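Local coordinates for Fdc1 (Candida dubliniensis, PDB 4ZAD), which binds prenylated FMN with manganese and probably catalyses the reversible decarboxylation of ferulic, p-coumaric and cinnamic acids to their vinyl derivatives, at residues L3-K8 and I87-G92; D104-N109 and G245-Q250; I116-V121 and T239-I244; A251-K256 and V264-E269. One frame throughout, in Å; residues are numbered along the deposited sequence.

Contacts 2 and 3 lie closest to the metals, because both use helix 240-247, whose Glu-240 binds manganese and potassium beside the prenylated flavin; the centres of contacts 2 and 3 are 12 Å apart. They are joined by a probable hydrogen bond of 2.9 Å between Tyr-243 OH and Leu-106 O. Contact 1 touches contact 2 through Leu-91, whose CD2 is 3.7 Å from Leu-106 CD2, and its His-90 side chain stays about 9 Å from the flavin cofactor. Contacts 3 and 4, with centres 10 Å apart, share one small sheet: Val-121 N lies 2.8 Å from Val-254 O, a probable hydrogen bond between strands 119-120 and 253-256.

Contact 1 (L3-K8 and I87-G92); sequences LNPALK and IALHLG
The backbones meet where Ala-6 CA comes within 4.3 Å of Gly-92 CA, so that a turn of the N-terminal segment covers the C-terminal end of helix 85-90. That end is a Schellman motif: Gly-92, with positive phi, is its C-prime residue, and Gly-92 N donates to Leu-89 O at 2.7 Å. Ala-6 fits closely against the exit from the helix. Its methyl carbon CB lies over the Leu-91 to Gly-92 peptide, 3.5 Å from Gly-92 N, and the absence of a side chain on Gly-92 allows this close approach.

Pro-5 packs one residue earlier, its ring atom CG 4.0 Å from Leu-89 O and loosely facing the Leu-89 methyl CD2 at 4.5 Å. Inside the turn, Leu-7 N donates to Asn-4 O, while Asn-4 OD1 takes only a weak bond from Ala-6 N at 3.4 Å. His-90 turns its imidazole the other way; its ND1 donates to Arg-86 O, and the ring stands edge-to-face with Phe-12 of helix 9-19, whose residues also cover Leu-89. No hydrogen bond crosses between the segments; a CA-H...O contact runs from Ala-6 CA to His-90 O, 3.5 Å long with 156° at the hydrogen.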
loop_
_atom_site.group_PDB
_atom_site.type_symbol
_atom_site.label_atom_id
_atom_site.label_comp_id
_atom_site.label_asym_id
_atom_site.label_seq_id
_atom_site.Cartn_x
_atom_site.Cartn_y
_atom_site.Cartn_z
ATOM N N LEU A 3 -30.160 23.791 -2.909
ATOM C CA LEU A 3 -30.918 23.128 -4.025
ATOM C C LEU A 3 -30.013 22.461 -5.128
ATOM O O LEU A 3 -30.030 21.242 -5.197
ATOM C CB LEU A 3 -32.008 24.064 -4.629
ATOM C CG LEU A 3 -33.527 23.729 -4.477
ATOM C CD1 LEU A 3 -34.471 24.860 -5.061
ATOM C CD2 LEU A 3 -33.927 22.329 -5.089
ATOM N N ASN A 4 -29.247 23.179 -5.971
ATOM C CA ASN A 4 -28.453 22.469 -7.042
ATOM C C ASN A 4 -26.909 22.599 -7.044
ATOM O O ASN A 4 -26.349 23.366 -7.799
ATOM C CB ASN A 4 -28.951 22.777 -8.470
ATOM C CG ASN A 4 -28.370 21.775 -9.539
ATOM O OD1 ASN A 4 -27.762 20.711 -9.222
ATOM N ND2 ASN A 4 -28.610 22.098 -10.798
ATOM N N PRO A 5 -26.227 21.754 -6.267
ATOM C CA PRO A 5 -24.794 21.909 -6.063
ATOM C C PRO A 5 -23.938 21.580 -7.312
ATOM O O PRO A 5 -22.762 21.934 -7.359
ATOM C CB PRO A 5 -24.528 20.948 -4.915
ATOM C CG PRO A 5 -25.538 19.840 -5.186
ATOM C CD PRO A 5 -26.728 20.481 -5.703
ATOM N N ALA A 6 -24.529 20.935 -8.315
ATOM C CA ALA A 6 -23.836 20.699 -9.582
ATOM C C ALA A 6 -23.613 22.023 -10.313
ATOM O O ALA A 6 -22.581 22.250 -10.935
ATOM C CB ALA A 6 -24.622 19.712 -10.476
ATOM N N LEU A 7 -24.581 22.906 -10.215
ATOM C CA LEU A 7 -24.583 24.092 -11.037
ATOM C C LEU A 7 -24.213 25.358 -10.278
ATOM O O LEU A 7 -23.950 26.386 -10.896
ATOM C CB LEU A 7 -25.977 24.245 -11.660
ATOM C CG LEU A 7 -26.239 24.081 -13.161
ATOM C CD1 LEU A 7 -25.032 23.611 -14.003
ATOM C CD2 LEU A 7 -27.461 23.189 -13.345
ATOM N N LYS A 8 -24.202 25.304 -8.951
ATOM C CA LYS A 8 -24.056 26.531 -8.137
ATOM C C LYS A 8 -23.076 26.289 -6.992
ATOM O O LYS A 8 -23.387 25.581 -6.038
ATOM C CB LYS A 8 -25.424 27.029 -7.586
ATOM C CG LYS A 8 -26.557 27.212 -8.630
ATOM C CD LYS A 8 -26.883 28.669 -8.994
ATOM C CE LYS A 8 -28.255 29.125 -8.471
ATOM N NZ LYS A 8 -28.821 30.291 -9.272
ATOM N N ILE A 87 -17.000 14.556 -4.006
ATOM C CA ILE A 87 -16.855 14.311 -5.425
ATOM C C ILE A 87 -18.238 14.068 -6.029
ATOM O O ILE A 87 -18.592 14.696 -7.002
ATOM C CB ILE A 87 -15.868 13.174 -5.692
ATOM C CG1 ILE A 87 -14.575 13.422 -4.924
ATOM C CG2 ILE A 87 -15.551 13.113 -7.148
ATOM C CD1 ILE A 87 -13.881 14.752 -5.296
ATOM N N ALA A 88 -19.051 13.220 -5.417
ATOM C CA ALA A 88 -20.424 12.997 -5.900
ATOM C C ALA A 88 -21.169 14.296 -5.993
ATOM O O ALA A 88 -21.924 14.509 -6.920
ATOM C CB ALA A 88 -21.176 12.047 -4.981
ATOM N N LEU A 89 -20.947 15.179 -5.027
ATOM C CA LEU A 89 -21.728 16.414 -4.965
ATOM C C LEU A 89 -21.435 17.331 -6.138
ATOM O O LEU A 89 -22.341 17.982 -6.647
ATOM C CB LEU A 89 -21.555 17.136 -3.625
ATOM C CG LEU A 89 -22.348 16.423 -2.520
ATOM C CD1 LEU A 89 -21.950 16.998 -1.173
ATOM C CD2 LEU A 89 -23.887 16.480 -2.730
ATOM N N HIS A 90 -20.195 17.337 -6.612
ATOM C CA HIS A 90 -19.823 18.171 -7.757
ATOM C C HIS A 90 -20.697 17.848 -8.935
ATOM O O HIS A 90 -20.978 18.708 -9.737
ATOM C CB HIS A 90 -18.362 17.951 -8.169
ATOM C CG HIS A 90 -17.381 18.767 -7.387
ATOM N ND1 HIS A 90 -17.113 18.530 -6.060
ATOM C CD2 HIS A 90 -16.572 19.789 -7.763
ATOM C CE1 HIS A 90 -16.189 19.382 -5.648
ATOM N NE2 HIS A 90 -15.850 20.165 -6.659
ATOM N N LEU A 91 -21.112 16.604 -9.051
ATOM C CA LEU A 91 -21.936 16.206 -10.157
ATOM C C LEU A 91 -23.416 16.230 -9.778
ATOM O O LEU A 91 -24.236 15.687 -10.499
ATOM C CB LEU A 91 -21.509 14.813 -10.641
ATOM C CG LEU A 91 -20.103 14.774 -11.248
ATOM C CD1 LEU A 91 -19.515 13.391 -11.216
ATOM C CD2 LEU A 91 -20.121 15.355 -12.667
ATOM N N GLY A 92 -23.762 16.868 -8.665
ATOM C CA GLY A 92 -25.148 16.834 -8.166
ATOM C C GLY A 92 -25.792 15.458 -7.950
ATOM O O GLY A 92 -26.975 15.284 -8.147
#

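Contact 2 (D104-N109 and G245-Q250)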
loop_
_atom_site.group_PDB
_atom_site.type_symbol
_atom_site.label_atom_id
_atom_site.label_comp_id
_atom_site.label_asym_id
_atom_site.label_seq_id
_atom_site.Cartn_x
_atom_site.Cartn_y
_atom_site.Cartn_z
ATOM N N ASP A 104 -18.954 5.676 -13.310
ATOM C CA ASP A 104 -19.907 5.139 -14.329
ATOM C C ASP A 104 -20.826 6.225 -14.850
ATOM O O ASP A 104 -21.205 6.222 -16.023
ATOM C CB ASP A 104 -20.722 3.907 -13.850
ATOM C CG ASP A 104 -19.828 2.719 -13.439
ATOM O OD1 ASP A 104 -18.703 2.597 -13.995
ATOM O OD2 ASP A 104 -20.255 1.942 -12.531
ATOM N N PHE A 105 -21.167 7.164 -13.977
ATOM C CA PHE A 105 -22.010 8.277 -14.369
ATOM C C PHE A 105 -21.343 9.171 -15.440
ATOM O O PHE A 105 -21.994 9.553 -16.424
ATOM C CB PHE A 105 -22.421 9.062 -13.142
ATOM C CG PHE A 105 -23.331 10.216 -13.445
ATOM C CD1 PHE A 105 -24.659 10.003 -13.792
ATOM C CD2 PHE A 105 -22.854 11.526 -13.390
ATOM C CE1 PHE A 105 -25.510 11.086 -14.069
ATOM C CE2 PHE A 105 -23.688 12.615 -13.684
ATOM C CZ PHE A 105 -25.024 12.398 -14.019
ATOM N N LEU A 106 -20.053 9.479 -15.256
ATOM C CA LEU A 106 -19.284 10.256 -16.224
ATOM C C LEU A 106 -19.149 9.462 -17.530
ATOM O O LEU A 106 -19.466 9.951 -18.589
ATOM C CB LEU A 106 -17.913 10.627 -15.676
ATOM C CG LEU A 106 -17.813 11.528 -14.437
ATOM C CD1 LEU A 106 -16.483 11.289 -13.678
ATOM C CD2 LEU A 106 -18.027 13.058 -14.726
ATOM N N VAL A 107 -18.680 8.236 -17.459
ATOM C CA VAL A 107 -18.648 7.380 -18.642
ATOM C C VAL A 107 -20.007 7.344 -19.354
ATOM O O VAL A 107 -20.081 7.527 -20.572
ATOM C CB VAL A 107 -18.172 5.938 -18.261
ATOM C CG1 VAL A 107 -18.451 4.932 -19.378
ATOM C CG2 VAL A 107 -16.678 5.983 -17.878
ATOM N N ALA A 108 -21.075 7.147 -18.587
ATOM C CA ALA A 108 -22.422 7.020 -19.146
ATOM C C ALA A 108 -22.790 8.243 -19.967
ATOM O O ALA A 108 -23.452 8.125 -21.003
ATOM C CB ALA A 108 -23.420 6.819 -18.058
ATOM N N ASN A 109 -22.333 9.412 -19.514
ATOM C CA ASN A 109 -22.692 10.686 -20.148
ATOM C C ASN A 109 -21.669 11.219 -21.189
ATOM O O ASN A 109 -21.794 12.354 -21.673
ATOM C CB ASN A 109 -23.011 11.722 -19.062
ATOM C CG ASN A 109 -24.418 11.524 -18.437
ATOM O OD1 ASN A 109 -25.402 12.113 -18.900
ATOM N ND2 ASN A 109 -24.500 10.724 -17.369
ATOM N N GLY A 245 -23.018 20.424 -19.483
ATOM C CA GLY A 245 -24.466 20.506 -19.674
ATOM C C GLY A 245 -25.224 19.165 -19.579
ATOM O O GLY A 245 -26.230 19.045 -18.878
ATOM N N GLY A 246 -24.724 18.148 -20.261
ATOM C CA GLY A 246 -25.352 16.846 -20.205
ATOM C C GLY A 246 -25.343 16.346 -18.768
ATOM O O GLY A 246 -26.365 15.937 -18.224
ATOM N N LEU A 247 -24.170 16.405 -18.155
ATOM C CA LEU A 247 -23.982 15.909 -16.812
ATOM C C LEU A 247 -25.014 16.554 -15.884
ATOM O O LEU A 247 -25.553 15.898 -14.992
ATOM C CB LEU A 247 -22.531 16.187 -16.352
ATOM C CG LEU A 247 -21.463 15.279 -16.969
ATOM C CD1 LEU A 247 -20.065 15.871 -16.882
ATOM C CD2 LEU A 247 -21.523 13.934 -16.284
ATOM N N CYS A 248 -25.303 17.830 -16.117
ATOM C CA CYS A 248 -26.286 18.522 -15.313
ATOM C C CYS A 248 -27.733 18.423 -15.875
ATOM O O CYS A 248 -28.642 19.015 -15.300
ATOM C CB CYS A 248 -25.888 20.000 -15.150
ATOM S SG CYS A 248 -24.200 20.287 -14.590
ATOM N N ASN A 249 -27.943 17.664 -16.958
ATOM C CA ASN A 249 -29.228 17.649 -17.692
ATOM C C ASN A 249 -29.784 19.075 -17.834
ATOM O O ASN A 249 -30.961 19.318 -17.670
ATOM C CB ASN A 249 -30.273 16.679 -17.051
ATOM C CG ASN A 249 -31.495 16.372 -18.015
ATOM O OD1 ASN A 249 -31.321 15.932 -19.178
ATOM N ND2 ASN A 249 -32.724 16.621 -17.519
ATOM N N GLN A 250 -28.895 20.009 -18.133
ATOM C CA GLN A 250 -29.200 21.417 -18.106
ATOM C C GLN A 250 -28.029 22.287 -18.593
ATOM O O GLN A 250 -26.948 22.212 -18.055
ATOM C CB GLN A 250 -29.530 21.858 -16.682
ATOM C CG GLN A 250 -29.877 23.327 -16.660
ATOM C CD GLN A 250 -30.297 23.827 -15.342
ATOM O OE1 GLN A 250 -30.833 23.087 -14.511
ATOM N NE2 GLN A 250 -30.075 25.124 -15.130
#
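Leu-247 turns CG anti to its carbonyl carbon (chi1 -75°), sending its methyls across to helix 99-108, while Phe-105 sets its ring anti to the backbone N (chi1 -178°) and reaches forward to meet them. The end of that helix, in the N-terminal family region, packs on the end of helix 240-247 of the Rift-related, FMN-binding region, which closes in a Schellman motif at Asn-249.

The Leu-247 methyl CD2 is the hub. It sits obliquely to the ring, 3.6 Å from Phe-105 CE2, and also touches Leu-106 CD2 and Asn-109 CB, each at 3.9 Å. Leu-247 O lies in the ring plane at the edge, 3.7 Å from Phe-105 CZ.

Asn-109 folds its amide back over the same ring: ND2 stands 3.5 Å above one face, offset toward the rim, and donates to Phe-105 O at 2.9 Å in an almost straight bond (174°). Asn-109 N donates to that oxygen from the other face of the carbonyl plane, so two bonds grip it.

Between the two segments the packing is apolar, with the Tyr-243 OH to Leu-106 O hydrogen bond next door; the bonds of Asn-109 serve its own helix, fixing the amide against the ring.

Contact 3 (I116-V121 and T239-I244); sequences IPPVLV and TEAEYI. With K (potassium ion), chain D; MN (manganese (II) ion), chain C.
The puckered ring of Pro-118 meets the methyl of Ala-241 with its CG and CD, Pro-118 CG lying 3.6 Å from Ala-241 CB; the flat carboxylate of Glu-240 takes no part in this packing and binds both metals through OE1. The contact thus sets the entry to a strand of the Rift-related, FMN-binding domain against the start of helix 240-247, which supplies a metal ligand.

The main polar link is between backbones. Ile-116 N donates to Glu-242 O at 3.2 Å with 162° at the hydrogen. One water completes the join, donating to Ile-116 O at 2.7 Å and to Ala-241 O at 2.6 Å, so that two acceptors facing one another are bridged instead of opposed. Next to it, the aliphatic part of Glu-242 runs past Pro-117, with Glu-242 CG 4.2 Å from Pro-117 CA. The first turn of the helix is itself closed by Glu-242 N donating to Thr-239 O. The Ala-241 side chain also touches Trp-175 of strand 173-176.

One residue before Ala-241, Glu-240 bends at chi2 (80°), which brings its carboxylate round to the ions; this residue also touches the prenylated flavin. Asn-174 and two waters also bind the manganese, and the carbonyl oxygens of Trp-175, Val-229, Ser-230 and Met-232 help to hold the potassium. Glu-240 OE1 is common to both sites, 2.0 Å from manganese and 3.1 Å from potassium.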
loop_
_atom_site.group_PDB
_atom_site.type_symbol
_atom_site.label_atom_id
_atom_site.label_comp_id
_atom_site.label_asym_id
_atom_site.label_seq_id
_atom_site.Cartn_x
_atom_site.Cartn_y
_atom_site.Cartn_z
ATOM N N ILE A 116 -25.390 19.137 -24.052
ATOM C CA ILE A 116 -26.301 20.280 -24.089
ATOM C C ILE A 116 -25.501 21.557 -24.014
ATOM O O ILE A 116 -24.961 21.871 -22.965
ATOM C CB ILE A 116 -27.238 20.315 -22.869
ATOM C CG1 ILE A 116 -28.298 19.199 -22.951
ATOM C CG2 ILE A 116 -27.919 21.673 -22.791
ATOM C CD1 ILE A 116 -28.945 18.934 -21.616
ATOM N N PRO A 117 -25.446 22.321 -25.094
ATOM C CA PRO A 117 -24.509 23.444 -25.040
ATOM C C PRO A 117 -24.939 24.520 -24.075
ATOM O O PRO A 117 -26.113 24.675 -23.851
ATOM C CB PRO A 117 -24.477 23.992 -26.486
ATOM C CG PRO A 117 -25.493 23.215 -27.264
ATOM C CD PRO A 117 -26.035 22.094 -26.427
ATOM N N PRO A 118 -23.986 25.326 -23.587
ATOM C CA PRO A 118 -24.303 26.401 -22.683
ATOM C C PRO A 118 -25.218 27.420 -23.349
ATOM O O PRO A 118 -25.258 27.501 -24.580
ATOM C CB PRO A 118 -22.928 27.005 -22.374
ATOM C CG PRO A 118 -22.144 26.768 -23.533
ATOM C CD PRO A 118 -22.628 25.486 -24.135
ATOM N N VAL A 119 -25.971 28.154 -22.530
ATOM C CA VAL A 119 -26.901 29.164 -23.004
ATOM C C VAL A 119 -26.461 30.496 -22.451
ATOM O O VAL A 119 -26.228 30.626 -21.270
ATOM C CB VAL A 119 -28.348 28.917 -22.539
ATOM C CG1 VAL A 119 -28.465 29.024 -21.038
ATOM C CG2 VAL A 119 -29.319 29.943 -23.174
ATOM N N LEU A 120 -26.323 31.476 -23.332
ATOM C CA LEU A 120 -26.067 32.856 -22.940
ATOM C C LEU A 120 -27.245 33.447 -22.162
ATOM O O LEU A 120 -28.389 33.209 -22.492
ATOM C CB LEU A 120 -25.833 33.684 -24.206
ATOM C CG LEU A 120 -25.506 35.169 -24.039
ATOM C CD1 LEU A 120 -24.273 35.312 -23.157
ATOM C CD2 LEU A 120 -25.333 35.828 -25.475
ATOM N N VAL A 121 -26.956 34.221 -21.133
ATOM C CA VAL A 121 -27.979 34.982 -20.429
ATOM C C VAL A 121 -27.444 36.394 -20.140
ATOM O O VAL A 121 -26.249 36.658 -20.314
ATOM C CB VAL A 121 -28.338 34.308 -19.109
ATOM C CG1 VAL A 121 -28.553 32.823 -19.326
ATOM C CG2 VAL A 121 -27.227 34.572 -18.074
ATOM N N THR A 239 -15.391 20.949 -26.666
ATOM C CA THR A 239 -15.793 22.033 -25.796
ATOM C C THR A 239 -16.390 21.436 -24.502
ATOM O O THR A 239 -17.459 20.841 -24.552
ATOM C CB THR A 239 -16.803 22.975 -26.480
ATOM O OG1 THR A 239 -16.148 23.688 -27.544
ATOM C CG2 THR A 239 -17.435 23.977 -25.445
ATOM N N GLU A 240 -15.663 21.566 -23.377
ATOM C CA GLU A 240 -16.088 21.063 -22.079
ATOM C C GLU A 240 -17.513 21.489 -21.717
ATOM O O GLU A 240 -18.296 20.675 -21.220
ATOM C CB GLU A 240 -15.171 21.561 -20.962
ATOM C CG GLU A 240 -13.863 20.853 -20.834
ATOM C CD GLU A 240 -12.802 21.310 -21.820
ATOM O OE1 GLU A 240 -11.779 20.606 -21.992
ATOM O OE2 GLU A 240 -12.992 22.365 -22.430
ATOM N N ALA A 241 -17.863 22.744 -21.957
ATOM C CA ALA A 241 -19.226 23.240 -21.612
ATOM C C ALA A 241 -20.386 22.307 -22.008
ATOM O O ALA A 241 -21.380 22.255 -21.304
ATOM C CB ALA A 241 -19.490 24.657 -22.198
ATOM N N GLU A 242 -20.250 21.591 -23.119
ATOM C CA GLU A 242 -21.334 20.772 -23.664
ATOM C C GLU A 242 -21.486 19.450 -22.861
ATOM O O GLU A 242 -22.589 18.983 -22.609
ATOM C CB GLU A 242 -21.055 20.488 -25.139
ATOM C CG GLU A 242 -20.834 21.729 -25.983
ATOM C CD GLU A 242 -20.689 21.457 -27.495
ATOM O OE1 GLU A 242 -20.446 20.282 -27.928
ATOM O OE2 GLU A 242 -20.806 22.467 -28.253
ATOM N N TYR A 243 -20.366 18.849 -22.456
ATOM C CA TYR A 243 -20.387 17.681 -21.563
ATOM C C TYR A 243 -20.893 18.124 -20.209
ATOM O O TYR A 243 -21.700 17.435 -19.608
ATOM C CB TYR A 243 -19.000 17.093 -21.450
ATOM C CG TYR A 243 -18.804 15.847 -20.612
ATOM C CD1 TYR A 243 -19.552 14.679 -20.814
ATOM C CD2 TYR A 243 -17.769 15.785 -19.696
ATOM C CE1 TYR A 243 -19.303 13.524 -20.055
ATOM C CE2 TYR A 243 -17.511 14.629 -18.945
ATOM C CZ TYR A 243 -18.268 13.510 -19.129
ATOM O OH TYR A 243 -17.994 12.408 -18.349
ATOM N N ILE A 244 -20.479 19.296 -19.732
ATOM C CA ILE A 244 -20.956 19.743 -18.408
ATOM C C ILE A 244 -22.480 19.861 -18.412
ATOM O O ILE A 244 -23.140 19.404 -17.484
ATOM C CB ILE A 244 -20.291 21.053 -17.911
ATOM C CG1 ILE A 244 -18.764 20.847 -17.687
ATOM C CG2 ILE A 244 -20.946 21.504 -16.650
ATOM C CD1 ILE A 244 -17.953 22.054 -17.942
HETATM K K K D . -10.597 19.666 -19.274
HETATM MN MN MN C . -10.004 20.103 -22.853
HETATM O O HOH W 1 -23.681 23.513 -21.209
HETATM O O HOH W 2 -9.824 17.893 -22.258
HETATM O O HOH W 3 -11.280 19.430 -24.691
#

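Contact 4 (A251-K256 and V264-E269)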
loop_
_atom_site.group_PDB
_atom_site.type_symbol
_atom_site.label_atom_id
_atom_site.label_comp_id
_atom_site.label_asym_id
_atom_site.label_seq_id
_atom_site.Cartn_x
_atom_site.Cartn_y
_atom_site.Cartn_z
ATOM N N ALA A 251 -28.305 23.154 -19.571
ATOM C CA ALA A 251 -27.382 24.156 -20.108
ATOM C C ALA A 251 -26.700 25.006 -19.033
ATOM O O ALA A 251 -27.385 25.683 -18.267
ATOM C CB ALA A 251 -28.152 25.099 -21.024
ATOM N N VAL A 252 -25.370 25.055 -19.033
ATOM C CA VAL A 252 -24.692 26.002 -18.176
ATOM C C VAL A 252 -24.986 27.437 -18.600
ATOM O O VAL A 252 -24.620 27.890 -19.686
ATOM C CB VAL A 252 -23.170 25.807 -18.119
ATOM C CG1 VAL A 252 -22.560 26.789 -17.071
ATOM C CG2 VAL A 252 -22.831 24.354 -17.766
ATOM N N PRO A 253 -25.674 28.158 -17.742
ATOM C CA PRO A 253 -25.876 29.556 -18.032
ATOM C C PRO A 253 -24.552 30.362 -18.022
ATOM O O PRO A 253 -23.811 30.310 -17.061
ATOM C CB PRO A 253 -26.815 29.994 -16.915
ATOM C CG PRO A 253 -26.604 29.049 -15.810
ATOM C CD PRO A 253 -26.093 27.782 -16.389
ATOM N N VAL A 254 -24.278 31.080 -19.106
ATOM C CA VAL A 254 -23.036 31.819 -19.281
ATOM C C VAL A 254 -23.294 33.271 -19.676
ATOM O O VAL A 254 -24.329 33.622 -20.271
ATOM C CB VAL A 254 -22.067 31.179 -20.386
ATOM C CG1 VAL A 254 -21.699 29.700 -20.085
ATOM C CG2 VAL A 254 -22.612 31.302 -21.814
ATOM N N VAL A 255 -22.312 34.105 -19.375
ATOM C CA VAL A 255 -22.332 35.507 -19.732
ATOM C C VAL A 255 -21.026 35.895 -20.423
ATOM O O VAL A 255 -19.976 35.278 -20.209
ATOM C CB VAL A 255 -22.549 36.363 -18.470
ATOM C CG1 VAL A 255 -23.933 36.047 -17.845
ATOM C CG2 VAL A 255 -21.397 36.131 -17.470
ATOM N N LYS A 256 -21.103 36.917 -21.262
ATOM C CA LYS A 256 -19.933 37.445 -21.946
ATOM C C LYS A 256 -19.024 38.247 -21.011
ATOM O O LYS A 256 -19.481 38.993 -20.156
ATOM C CB LYS A 256 -20.385 38.319 -23.107
ATOM C CG LYS A 256 -19.301 38.673 -24.118
ATOM C CD LYS A 256 -19.766 39.824 -25.048
ATOM C CE LYS A 256 -18.664 40.927 -25.298
ATOM N NZ LYS A 256 -18.271 41.708 -24.117
ATOM N N VAL A 264 -18.203 33.143 -19.906
ATOM C CA VAL A 264 -17.870 32.500 -18.668
ATOM C C VAL A 264 -19.147 32.196 -17.896
ATOM O O VAL A 264 -20.171 32.777 -18.174
ATOM C CB VAL A 264 -16.955 33.406 -17.891
ATOM C CG1 VAL A 264 -15.669 33.626 -18.701
ATOM C CG2 VAL A 264 -17.654 34.731 -17.569
ATOM N N PRO A 265 -19.099 31.246 -16.948
ATOM C CA PRO A 265 -20.349 30.885 -16.279
ATOM C C PRO A 265 -20.976 32.047 -15.505
ATOM O O PRO A 265 -20.276 32.785 -14.821
ATOM C CB PRO A 265 -19.939 29.763 -15.318
ATOM C CG PRO A 265 -18.578 29.294 -15.742
ATOM C CD PRO A 265 -17.945 30.444 -16.479
ATOM N N ALA A 266 -22.294 32.201 -15.621
ATOM C CA ALA A 266 -23.057 33.185 -14.843
ATOM C C ALA A 266 -22.737 33.149 -13.361
ATOM O O ALA A 266 -22.606 34.193 -12.740
ATOM C CB ALA A 266 -24.555 32.978 -15.048
ATOM N N ASP A 267 -22.606 31.953 -12.797
ATOM C CA ASP A 267 -22.347 31.797 -11.357
ATOM C C ASP A 267 -20.885 31.477 -11.097
ATOM O O ASP A 267 -20.464 30.308 -11.079
ATOM C CB ASP A 267 -23.236 30.702 -10.739
ATOM C CG ASP A 267 -24.725 31.018 -10.855
ATOM O OD1 ASP A 267 -25.209 31.847 -10.047
ATOM O OD2 ASP A 267 -25.393 30.430 -11.748
ATOM N N CYS A 268 -20.103 32.530 -10.930
ATOM C CA CYS A 268 -18.739 32.385 -10.462
ATOM C C CYS A 268 -18.645 33.289 -9.259
ATOM O O CYS A 268 -19.541 34.114 -9.039
ATOM C CB CYS A 268 -17.722 32.805 -11.516
ATOM S SG CYS A 268 -17.787 31.899 -13.027
ATOM N N GLU A 269 -17.586 33.136 -8.477
ATOM C CA GLU A 269 -17.316 34.093 -7.410
ATOM C C GLU A 269 -16.511 35.259 -7.964
ATOM O O GLU A 269 -16.788 36.413 -7.622
ATOM C CB GLU A 269 -16.587 33.431 -6.241
ATOM C CG GLU A 269 -17.364 32.305 -5.609
ATOM C CD GLU A 269 -18.463 32.807 -4.665
ATOM O OE1 GLU A 269 -18.166 33.586 -3.723
ATOM O OE2 GLU A 269 -19.631 32.411 -4.843
HETATM O O HOH W 4 -23.115 29.415 -14.584
#
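Backbone hydrogen bonds define this beta hairpin of strands 253-256 and 263-265. Val-255 and Val-264 form an antiparallel hydrogen-bonded pair: Val-255 N donates to Val-264 O at 2.8 Å, and Val-264 N returns the bond to Val-255 O. Val-254 and Pro-265 follow as a non-hydrogen-bonded pair, their CA atoms only 4.1 Å apart, and a third bond runs from Ala-266 N to Pro-253 O at 2.8 Å. Beyond it the chain turns away, and the end-to-end directions of residues 252-255 and 264-267 are 110° apart, far from antiparallel.

A water adds to the polar grip. Pro-253 O accepts from it at 2.7 Å, while the water accepts from Asp-267 N, so this carbonyl is held by both a peptide N-H and a water at the point where the second segment bends.

Apolar contacts fill in around the bonds. Val-255 and Val-264 lie on the same side of the sheet, and in each the first torsion sets CG2 between the backbone N and the carbonyl carbon, which brings the two CG2 methyls within 4.0 Å of each other and each against the partner's carbonyl oxygen. Ala-266 CB comes 3.4 Å from Pro-253 O and then, more loosely, touches Pro-253 CB and Val-255 CG1, each at 4.2 Å.

In the three-stranded mixed sheet, strand 253-256 is central, with strand 119-120 parallel to it on its other side. Val-264 and Pro-265 rest on strand 214-220 of the larger antiparallel sheet, and Asp-267 touches Lys-8 ahead of helix 9-19.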